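Long-range contacts in UPF0130 protein PH1069 (Pyrococcus horikoshii, PDB 2IT2), which probably methylates N-4 of a 4-demethylwyosine derivative at position 37 of tRNA(Phe), using S-adenosyl-L-methionine as methyl donor: residues I45-T50 with G111-E116; E116-L121 with L143-R148. One frame throughout, in Å; residues are numbered along the deposited sequence.

Interaction 1 (45-50 with 111-116) and interaction 2 (116-121 with 143-148) come in series along the chain and share E116. Their centres lie about 8 Å apart, on the same side of the centre of the chain. Interaction 1 pairs the start of strand 48-63 with the end of strand 98-112; interaction 2 lays helix 115-127 over strand 143-148, which neighbours strand 98-112 in the same antiparallel sheet. Two direct bonds probably tie them, from Y48 OH to D117 O and from A112 N to L143 O. The helix that follows the strand pair thus packs back onto its sheet, so both contacts are buried where helix 115-127 meets the sheet.

Interaction 1 of 2, residues I45-T50 with G111-E116; sequences IENYFT and GAKTLE
F49 lays one face of its ring over G111, whose CA sits 3.8 Å from the ring centroid, 15° off the normal, in a CH-pi contact. With chi1 at 61°, CG lies between the backbone N and the carbonyl carbon, which swings the ring over the neighbouring strand; G111, with no side chain, lets the ring settle on its CA. Beneath the ring the two residues form an antiparallel hydrogen-bonded pair, F49 N to G111 O at 3.2 Å and G111 N to F49 O at 2.8 Å. On the other face of the sheet, Y48 and A112 make a non-hydrogen-bonded pair. The small methyl of A112 touches the tyrosine ring, CE1 standing 4.1 Å from CB, while the phenol OH hydrogen-bonds to D117 O in helix 115-127. Past the ladder, K113 N hydrogen-bonds to N47 O (3.0 Å). K113 extends its chain from a CG anti to the backbone N (chi1 -176°), crossing the N47 side chain so that CD lies 3.5 Å from OD1. Helix 11-27 covers F49. The arrangement is the end of an antiparallel beta ladder, entered through the type I turn I45-Y48 and left through T114, the N-cap of helix 115-127.

Interaction 2 of 2, residues E116-L121 with L143-R148; sequences EDAVKL and LIVEIR
A118 and L121, one helical turn apart, face strand 143-148 and meet L143, V145 and I147, the alternate strand residues that point toward the helix. All the contacts across this interface are apolar. The tightest joins A118 CB to L143 CD2 at 3.5 Å, closer than carbons usually pack; the same methyl touches V145 CG2 at 3.6 Å. A residue as small as alanine suits this place, since the strand comes nearest the helix backbone here, the CA atoms of A118 and V145 being 6.3 Å apart. V145 divides its branches: CG2, beside the backbone N, takes A118, whereas CG1, anti to that N (chi1 164°), turns to L121 CD2 at 3.9 Å. The longer leucine bridges the greater backbone separation further along, its CD1 reaching I147 CD1 at 4.2 Å. Backbone hydrogen bonds serve helix and sheet separately: K120 N to E116 O and L121 N to D117 O within the helix, L143 with A112 and V145 with V110 between neighbouring strands. On the strand's other side, E146 OE2 bonds H109 NE2. The axes of segments 116-121 and 143-148 run parallel, 2° apart in direction and 9.1 Å at closest approach. This is aligned helix-on-sheet packing, as in alpha+beta layers, a helix lying along an antiparallel sheet with aliphatic residues filling the layer between.

Interaction 1 of 2, residues I45-T50 with G111-E116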
ATOM      1  N   ILE B  45       1.724 -25.091  -8.956  1.00 16.96           N
ATOM      2  CA  ILE B  45       3.042 -24.782  -9.528  1.00 18.31           C
ATOM      3  C   ILE B  45       4.077 -25.199  -8.491  1.00 19.33           C
ATOM      4  O   ILE B  45       3.981 -24.839  -7.323  1.00 18.87           O
ATOM      5  CB  ILE B  45       3.206 -23.268  -9.846  1.00 17.64           C
ATOM      6  CG1 ILE B  45       2.039 -22.811 -10.723  1.00 19.28           C
ATOM      7  CG2 ILE B  45       4.548 -23.021 -10.573  1.00 18.28           C
ATOM      8  CD1 ILE B  45       1.927 -23.567 -12.031  1.00 23.55           C
ATOM      9  N   GLU B  46       5.071 -25.962  -8.934  1.00 20.32           N
ATOM     10  CA  GLU B  46       6.100 -26.507  -8.053  1.00 21.53           C
ATOM     11  C   GLU B  46       6.826 -25.551  -7.108  1.00 19.99           C
ATOM     12  O   GLU B  46       6.964 -25.844  -5.926  1.00 21.92           O
ATOM     13  CB  GLU B  46       7.132 -27.278  -8.893  1.00 24.66           C
ATOM     14  CG  GLU B  46       8.166 -28.056  -8.094  1.00 30.86           C
ATOM     15  CD  GLU B  46       9.036 -28.921  -8.981  1.00 34.04           C
ATOM     16  OE1 GLU B  46       9.734 -28.359  -9.851  1.00 36.00           O
ATOM     17  OE2 GLU B  46       9.015 -30.162  -8.810  1.00 36.70           O
ATOM     18  N   ASN B  47       7.262 -24.402  -7.606  1.00 18.32           N
ATOM     19  CA  ASN B  47       8.023 -23.470  -6.780  1.00 17.44           C
ATOM     20  C   ASN B  47       7.289 -22.416  -5.953  1.00 15.97           C
ATOM     21  O   ASN B  47       7.923 -21.474  -5.469  1.00 15.39           O
ATOM     22  CB  ASN B  47       9.070 -22.774  -7.643  1.00 20.73           C
ATOM     23  CG  ASN B  47       9.978 -23.755  -8.336  1.00 23.71           C
ATOM     24  OD1 ASN B  47      10.290 -24.807  -7.784  1.00 26.51           O
ATOM     25  ND2 ASN B  47      10.415 -23.419  -9.543  1.00 28.91           N
ATOM     26  N   TYR B  48       5.987 -22.597  -5.751  1.00 14.58           N
ATOM     27  CA  TYR B  48       5.194 -21.633  -4.980  1.00 13.78           C
ATOM     28  C   TYR B  48       4.151 -22.326  -4.106  1.00 14.38           C
ATOM     29  O   TYR B  48       3.827 -23.483  -4.318  1.00 15.41           O
ATOM     30  CB  TYR B  48       4.426 -20.703  -5.924  1.00 15.89           C
ATOM     31  CG  TYR B  48       5.284 -19.980  -6.931  1.00 14.96           C
ATOM     32  CD1 TYR B  48       6.048 -18.880  -6.558  1.00 15.81           C
ATOM     33  CD2 TYR B  48       5.345 -20.412  -8.258  1.00 16.52           C
ATOM     34  CE1 TYR B  48       6.858 -18.223  -7.465  1.00 14.91           C
ATOM     35  CE2 TYR B  48       6.156 -19.759  -9.185  1.00 16.54           C
ATOM     36  CZ  TYR B  48       6.920 -18.666  -8.777  1.00 16.14           C
ATOM     37  OH  TYR B  48       7.820 -18.070  -9.636  1.00 16.37           O
ATOM     38  N   PHE B  49       3.643 -21.593  -3.117  1.00 13.97           N
ATOM     39  CA  PHE B  49       2.557 -22.066  -2.248  1.00 12.79           C
ATOM     40  C   PHE B  49       1.855 -20.821  -1.726  1.00 13.36           C
ATOM     41  O   PHE B  49       2.433 -19.738  -1.727  1.00 14.91           O
ATOM     42  CB  PHE B  49       3.042 -22.961  -1.085  1.00 14.82           C
ATOM     43  CG  PHE B  49       3.996 -22.295  -0.128  1.00 14.17           C
ATOM     44  CD1 PHE B  49       3.524 -21.479   0.902  1.00 15.85           C
ATOM     45  CD2 PHE B  49       5.377 -22.519  -0.220  1.00 15.08           C
ATOM     46  CE1 PHE B  49       4.405 -20.894   1.820  1.00 15.99           C
ATOM     47  CE2 PHE B  49       6.266 -21.935   0.696  1.00 15.57           C
ATOM     48  CZ  PHE B  49       5.780 -21.122   1.719  1.00 16.18           C
ATOM     49  N   THR B  50       0.603 -20.954  -1.303  1.00 14.01           N
ATOM     50  CA  THR B  50      -0.119 -19.789  -0.802  1.00 14.91           C
ATOM     51  C   THR B  50      -0.337 -19.828   0.699  1.00 14.93           C
ATOM     52  O   THR B  50      -0.423 -20.899   1.306  1.00 16.09           O
ATOM     53  CB  THR B  50      -1.501 -19.625  -1.481  1.00 15.43           C
ATOM     54  OG1 THR B  50      -2.339 -20.737  -1.146  1.00 16.58           O
ATOM     55  CG2 THR B  50      -1.357 -19.536  -2.997  1.00 17.83           C
ATOM     56  N   GLY B 111       4.463 -17.987  -1.032  1.00 11.96           N
ATOM     57  CA  GLY B 111       5.828 -18.366  -0.706  1.00 12.55           C
ATOM     58  C   GLY B 111       6.526 -18.804  -1.988  1.00 12.72           C
ATOM     59  O   GLY B 111       5.886 -19.362  -2.867  1.00 14.32           O
ATOM     60  N   ALA B 112       7.826 -18.532  -2.098  1.00 13.70           N
ATOM     61  CA  ALA B 112       8.598 -18.902  -3.290  1.00 15.01           C
ATOM     62  C   ALA B 112       9.837 -19.700  -2.913  1.00 14.36           C
ATOM     63  O   ALA B 112      10.449 -19.459  -1.875  1.00 15.09           O
ATOM     64  CB  ALA B 112       9.004 -17.642  -4.075  1.00 16.19           C
ATOM     65  N   LYS B 113      10.217 -20.640  -3.772  1.00 14.24           N
ATOM     66  CA  LYS B 113      11.381 -21.467  -3.486  1.00 16.03           C
ATOM     67  C   LYS B 113      12.744 -20.760  -3.588  1.00 15.74           C
ATOM     68  O   LYS B 113      13.667 -21.080  -2.830  1.00 16.20           O
ATOM     69  CB  LYS B 113      11.363 -22.697  -4.392  1.00 16.96           C
ATOM     70  CG  LYS B 113      12.477 -23.676  -4.101  1.00 21.75           C
ATOM     71  CD  LYS B 113      12.327 -24.919  -4.942  1.00 24.29           C
ATOM     72  CE  LYS B 113      13.411 -25.930  -4.609  1.00 26.79           C
ATOM     73  NZ  LYS B 113      13.245 -27.195  -5.376  1.00 29.86           N
ATOM     74  N   THR B 114      12.872 -19.809  -4.512  1.00 15.82           N
ATOM     75  CA  THR B 114      14.131 -19.077  -4.691  1.00 17.08           C
ATOM     76  C   THR B 114      13.855 -17.604  -4.933  1.00 16.31           C
ATOM     77  O   THR B 114      12.722 -17.213  -5.213  1.00 16.46           O
ATOM     78  CB  THR B 114      14.929 -19.607  -5.898  1.00 17.69           C
ATOM     79  OG1 THR B 114      14.256 -19.259  -7.113  1.00 18.77           O
ATOM     80  CG2 THR B 114      15.057 -21.107  -5.816  1.00 19.50           C
ATOM     81  N   LEU B 115      14.896 -16.783  -4.824  1.00 16.80           N
ATOM     82  CA  LEU B 115      14.733 -15.361  -5.047  1.00 16.89           C
ATOM     83  C   LEU B 115      14.329 -15.121  -6.496  1.00 17.26           C
ATOM     84  O   LEU B 115      13.528 -14.237  -6.791  1.00 18.01           O
ATOM     85  CB  LEU B 115      16.029 -14.620  -4.726  1.00 20.55           C
ATOM     86  CG  LEU B 115      15.972 -13.104  -4.930  1.00 19.34           C
ATOM     87  CD1 LEU B 115      14.881 -12.472  -4.054  1.00 21.42           C
ATOM     88  CD2 LEU B 115      17.352 -12.524  -4.603  1.00 21.06           C
ATOM     89  N   GLU B 116      14.886 -15.914  -7.404  1.00 17.76           N
ATOM     90  CA  GLU B 116      14.526 -15.768  -8.803  1.00 18.99           C
ATOM     91  C   GLU B 116      13.044 -16.072  -9.049  1.00 18.81           C
ATOM     92  O   GLU B 116      12.398 -15.391  -9.845  1.00 18.70           O
ATOM     93  CB  GLU B 116      15.377 -16.690  -9.667  1.00 22.80           C
ATOM     94  CG  GLU B 116      15.151 -16.489 -11.153  1.00 27.78           C
ATOM     95  CD  GLU B 116      16.023 -17.401 -11.972  1.00 31.76           C
ATOM     96  OE1 GLU B 116      17.253 -17.362 -11.766  1.00 35.18           O
ATOM     97  OE2 GLU B 116      15.486 -18.158 -12.810  1.00 36.13           O
TER

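Interaction 2 of 2, residues E116-L121 with L143-R148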
ATOM      1  N   GLU B 116      14.886 -15.914  -7.404  1.00 17.76           N
ATOM      2  CA  GLU B 116      14.526 -15.768  -8.803  1.00 18.99           C
ATOM      3  C   GLU B 116      13.044 -16.072  -9.049  1.00 18.81           C
ATOM      4  O   GLU B 116      12.398 -15.391  -9.845  1.00 18.70           O
ATOM      5  CB  GLU B 116      15.377 -16.690  -9.667  1.00 22.80           C
ATOM      6  CG  GLU B 116      15.151 -16.489 -11.153  1.00 27.78           C
ATOM      7  CD  GLU B 116      16.023 -17.401 -11.972  1.00 31.76           C
ATOM      8  OE1 GLU B 116      17.253 -17.362 -11.766  1.00 35.18           O
ATOM      9  OE2 GLU B 116      15.486 -18.158 -12.810  1.00 36.13           O
ATOM     10  N   ASP B 117      12.515 -17.102  -8.384  1.00 18.49           N
ATOM     11  CA  ASP B 117      11.108 -17.468  -8.553  1.00 17.23           C
ATOM     12  C   ASP B 117      10.242 -16.329  -8.045  1.00 15.65           C
ATOM     13  O   ASP B 117       9.245 -15.987  -8.663  1.00 15.03           O
ATOM     14  CB  ASP B 117      10.760 -18.755  -7.792  1.00 20.52           C
ATOM     15  CG  ASP B 117      11.449 -19.975  -8.363  1.00 22.13           C
ATOM     16  OD1 ASP B 117      11.504 -20.093  -9.607  1.00 27.96           O
ATOM     17  OD2 ASP B 117      11.928 -20.815  -7.571  1.00 25.50           O
ATOM     18  N   ALA B 118      10.638 -15.740  -6.922  1.00 15.46           N
ATOM     19  CA  ALA B 118       9.872 -14.635  -6.362  1.00 15.05           C
ATOM     20  C   ALA B 118       9.818 -13.446  -7.314  1.00 16.65           C
ATOM     21  O   ALA B 118       8.755 -12.878  -7.552  1.00 17.73           O
ATOM     22  CB  ALA B 118      10.470 -14.215  -5.044  1.00 16.17           C
ATOM     23  N   VAL B 119      10.965 -13.053  -7.860  1.00 17.78           N
ATOM     24  CA  VAL B 119      10.984 -11.917  -8.777  1.00 17.52           C
ATOM     25  C   VAL B 119      10.167 -12.187 -10.043  1.00 16.78           C
ATOM     26  O   VAL B 119       9.523 -11.284 -10.582  1.00 16.51           O
ATOM     27  CB  VAL B 119      12.425 -11.557  -9.160  1.00 19.13           C
ATOM     28  CG1 VAL B 119      12.439 -10.445 -10.201  1.00 19.93           C
ATOM     29  CG2 VAL B 119      13.172 -11.131  -7.921  1.00 20.47           C
ATOM     30  N   LYS B 120      10.197 -13.425 -10.527  1.00 16.04           N
ATOM     31  CA  LYS B 120       9.413 -13.767 -11.702  1.00 17.30           C
ATOM     32  C   LYS B 120       7.928 -13.565 -11.416  1.00 17.04           C
ATOM     33  O   LYS B 120       7.204 -13.048 -12.255  1.00 17.53           O
ATOM     34  CB  LYS B 120       9.640 -15.217 -12.100  1.00 19.76           C
ATOM     35  CG  LYS B 120      10.962 -15.462 -12.773  1.00 24.65           C
ATOM     36  CD  LYS B 120      11.142 -16.941 -13.055  1.00 28.35           C
ATOM     37  CE  LYS B 120      10.004 -17.511 -13.905  1.00 31.39           C
ATOM     38  NZ  LYS B 120       9.858 -16.817 -15.215  1.00 35.69           N
ATOM     39  N   LEU B 121       7.481 -13.980 -10.232  1.00 16.26           N
ATOM     40  CA  LEU B 121       6.070 -13.846  -9.862  1.00 15.95           C
ATOM     41  C   LEU B 121       5.673 -12.386  -9.674  1.00 16.04           C
ATOM     42  O   LEU B 121       4.590 -11.980 -10.081  1.00 15.11           O
ATOM     43  CB  LEU B 121       5.781 -14.633  -8.573  1.00 15.39           C
ATOM     44  CG  LEU B 121       4.394 -14.455  -7.919  1.00 14.12           C
ATOM     45  CD1 LEU B 121       3.297 -14.855  -8.895  1.00 15.14           C
ATOM     46  CD2 LEU B 121       4.287 -15.307  -6.654  1.00 16.77           C
ATOM     47  N   LEU B 143      10.183 -17.163   1.977  1.00 14.26           N
ATOM     48  CA  LEU B 143      10.253 -15.873   1.297  1.00 14.70           C
ATOM     49  C   LEU B 143       8.822 -15.628   0.827  1.00 15.02           C
ATOM     50  O   LEU B 143       8.286 -16.416   0.048  1.00 14.97           O
ATOM     51  CB  LEU B 143      11.180 -15.942   0.079  1.00 16.24           C
ATOM     52  CG  LEU B 143      11.378 -14.641  -0.718  1.00 17.15           C
ATOM     53  CD1 LEU B 143      12.587 -14.824  -1.612  1.00 20.16           C
ATOM     54  CD2 LEU B 143      10.169 -14.280  -1.558  1.00 17.55           C
ATOM     55  N   ILE B 144       8.213 -14.540   1.288  1.00 14.18           N
ATOM     56  CA  ILE B 144       6.833 -14.234   0.909  1.00 13.24           C
ATOM     57  C   ILE B 144       6.755 -13.085  -0.074  1.00 13.68           C
ATOM     58  O   ILE B 144       7.388 -12.040   0.107  1.00 14.53           O
ATOM     59  CB  ILE B 144       5.957 -13.863   2.158  1.00 14.38           C
ATOM     60  CG1 ILE B 144       5.887 -15.042   3.138  1.00 17.11           C
ATOM     61  CG2 ILE B 144       4.541 -13.441   1.724  1.00 14.23           C
ATOM     62  CD1 ILE B 144       5.273 -16.295   2.574  1.00 18.46           C
ATOM     63  N   VAL B 145       5.995 -13.331  -1.134  1.00 13.38           N
ATOM     64  CA  VAL B 145       5.705 -12.349  -2.162  1.00 13.56           C
ATOM     65  C   VAL B 145       4.278 -11.879  -1.841  1.00 13.22           C
ATOM     66  O   VAL B 145       3.405 -12.695  -1.520  1.00 13.32           O
ATOM     67  CB  VAL B 145       5.693 -12.988  -3.561  1.00 13.41           C
ATOM     68  CG1 VAL B 145       5.006 -12.065  -4.546  1.00 15.62           C
ATOM     69  CG2 VAL B 145       7.120 -13.270  -4.008  1.00 17.55           C
ATOM     70  N   GLU B 146       4.050 -10.571  -1.885  1.00 11.32           N
ATOM     71  CA  GLU B 146       2.712 -10.012  -1.638  1.00 13.34           C
ATOM     72  C   GLU B 146       2.229  -9.435  -2.955  1.00 13.60           C
ATOM     73  O   GLU B 146       2.973  -8.719  -3.630  1.00 14.96           O
ATOM     74  CB  GLU B 146       2.758  -8.897  -0.589  1.00 15.35           C
ATOM     75  CG  GLU B 146       1.409  -8.271  -0.262  1.00 21.57           C
ATOM     76  CD  GLU B 146       1.507  -7.333   0.919  1.00 25.41           C
ATOM     77  OE1 GLU B 146       2.126  -6.258   0.774  1.00 30.06           O
ATOM     78  OE2 GLU B 146       0.978  -7.674   1.998  1.00 30.27           O
ATOM     79  N   ILE B 147       0.993  -9.767  -3.325  1.00 12.48           N
ATOM     80  CA  ILE B 147       0.360  -9.290  -4.558  1.00 14.91           C
ATOM     81  C   ILE B 147      -0.796  -8.386  -4.130  1.00 15.25           C
ATOM     82  O   ILE B 147      -1.665  -8.798  -3.357  1.00 14.94           O
ATOM     83  CB  ILE B 147      -0.164 -10.482  -5.386  1.00 13.72           C
ATOM     84  CG1 ILE B 147       1.016 -11.369  -5.797  1.00 16.87           C
ATOM     85  CG2 ILE B 147      -0.955  -9.995  -6.601  1.00 15.38           C
ATOM     86  CD1 ILE B 147       0.611 -12.629  -6.529  1.00 16.75           C
ATOM     87  N   ARG B 148      -0.803  -7.153  -4.625  1.00 15.85           N
ATOM     88  CA  ARG B 148      -1.824  -6.187  -4.236  1.00 16.46           C
ATOM     89  C   ARG B 148      -1.985  -5.125  -5.316  1.00 16.07           C
ATOM     90  O   ARG B 148      -1.032  -4.820  -6.034  1.00 17.32           O
ATOM     91  CB  ARG B 148      -1.394  -5.548  -2.911  1.00 19.78           C
ATOM     92  CG  ARG B 148      -2.421  -4.663  -2.238  1.00 23.97           C
ATOM     93  CD  ARG B 148      -1.968  -4.319  -0.823  1.00 27.67           C
ATOM     94  NE  ARG B 148      -0.776  -3.477  -0.808  1.00 31.93           N
ATOM     95  CZ  ARG B 148      -0.771  -2.163  -1.018  1.00 34.20           C
ATOM     96  NH1 ARG B 148      -1.900  -1.508  -1.262  1.00 35.28           N
ATOM     97  NH2 ARG B 148       0.378  -1.502  -0.988  1.00 35.70           N
TER